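PDB 1XZO: hypothetical protein ypmQ from Bacillus subtilis, which is needed for inserting copper into the active site of cytochrome c oxidase and may contribute to copper homeostasis or redox signalling. Local coordinates for residues C49-M52 and T53-T57. Sequence-based numbering, arbitrary orientation.
Sequences CPPM and TAHMT. With CD (cadmium ion), chain C.
The carbonyl oxygen of M52 receives the backbone N-H of M56, with M52 O and M56 N 2.9 Å apart and an N-H...O angle of 149°. One residue earlier, H55 N gives a straighter bond to P51 O at 3.1 Å, and together the two bonds wind the first turn of helix 52-65. The next bond back is replaced by water: it donates to P50 O at 2.7 Å and accepts from A54 N, continuing the helical pattern where the polyproline-II backbone of P50 carries its carbonyl away from the turn. Further along, T53 O is held twice, by T57 N and by T57 OG1 at 2.8 Å, the two donors arriving from opposite faces of its carbonyl plane.

The side-chain part of the contact belongs to P51 and H55, which run side by side in the same direction. With CG beside its own backbone N (chi1 -60°), the imidazole leans back along the helix start, bringing H55 CE1 to within 3.5 Å of P51 CB. P51 O lies over one ring face, displaced toward the rim. The ring's two nitrogens then divide their work: H55 ND1 donates to the backbone oxygen of G154, while H55 NE2 binds a cadmium ion at 2.2 Å. M52, its side chain bent at chi2 and chi3, leads away from the helix residues that follow it and packs against D39 and F139 of the central sheet.

Placing C49, a probable copper ligand, just ahead of a helix that follows a sheet strand is the thioredoxin-fold arrangement. With ND1 donating to G154 O, the proton of a neutral ring would sit on ND1, which leaves the NE2 lone pair for the metal, and the G154 carbonyl would probably strengthen H55 as a donor to cadmium.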
# COMPACT_ATOMS: atom_id res chain seq x y z
N CYS A 49 12.53 1.06 12.59
CA CYS A 49 11.51 0.68 11.65
C CYS A 49 11.22 1.82 10.64
O CYS A 49 11.18 3.00 10.99
CB CYS A 49 10.26 0.27 12.42
SG CYS A 49 9.19 1.61 12.90
N PRO A 50 11.08 1.49 9.36
CA PRO A 50 10.73 2.54 8.40
C PRO A 50 9.47 3.27 8.78
O PRO A 50 8.58 2.71 9.42
CB PRO A 50 10.50 1.79 7.09
CG PRO A 50 11.21 0.50 7.26
CD PRO A 50 11.34 0.19 8.73
N PRO A 51 9.41 4.54 8.38
CA PRO A 51 8.25 5.40 8.59
C PRO A 51 7.02 5.15 7.73
O PRO A 51 6.05 5.91 7.92
CB PRO A 51 8.82 6.78 8.20
CG PRO A 51 9.85 6.45 7.17
CD PRO A 51 10.55 5.31 7.82
N MET A 52 7.02 4.25 6.74
CA MET A 52 5.89 4.26 5.82
C MET A 52 4.51 4.06 6.47
O MET A 52 3.55 4.72 6.06
CB MET A 52 6.11 3.20 4.66
CG MET A 52 7.17 3.59 3.59
SD MET A 52 8.80 3.28 4.14
CE MET A 52 8.97 1.55 4.06
N THR A 53 4.42 3.18 7.43
CA THR A 53 3.13 2.84 7.99
C THR A 53 2.61 3.97 8.87
O THR A 53 1.45 4.27 8.83
CB THR A 53 3.21 1.52 8.76
OG1 THR A 53 3.51 0.47 7.74
CG2 THR A 53 1.81 1.27 9.33
N ALA A 54 3.54 4.62 9.54
CA ALA A 54 3.21 5.89 10.25
C ALA A 54 2.63 6.98 9.38
O ALA A 54 1.58 7.54 9.70
CB ALA A 54 4.38 6.37 10.98
N HIS A 55 3.26 7.28 8.23
CA HIS A 55 2.73 8.20 7.24
C HIS A 55 1.33 7.86 6.66
O HIS A 55 0.46 8.58 6.32
CB HIS A 55 3.78 8.46 6.12
CG HIS A 55 5.09 9.07 6.57
ND1 HIS A 55 6.30 8.78 5.98
CD2 HIS A 55 5.38 9.93 7.59
CE1 HIS A 55 7.27 9.44 6.59
NE2 HIS A 55 6.72 10.14 7.56
N MET A 56 1.26 6.45 6.44
CA MET A 56 0.03 5.97 5.86
C MET A 56 -1.05 6.08 6.89
O MET A 56 -2.15 6.31 6.53
CB MET A 56 0.13 4.50 5.27
CG MET A 56 -1.09 4.28 4.36
SD MET A 56 -1.29 4.94 2.88
CE MET A 56 -2.39 5.32 2.59
N THR A 57 -0.69 5.95 8.15
CA THR A 57 -1.66 6.06 9.26
C THR A 57 -2.23 7.52 9.30
O THR A 57 -3.44 7.74 9.38
CB THR A 57 -1.01 5.65 10.53
OG1 THR A 57 -0.82 4.23 10.54
CG2 THR A 57 -1.97 5.89 11.74
CD CD C . 7.55 11.96 8.57
O HOH W 1 6.18 3.40 10.36
O HOH W 2 8.50 11.36 8.99
O HOH W 3 6.87 11.88 10.99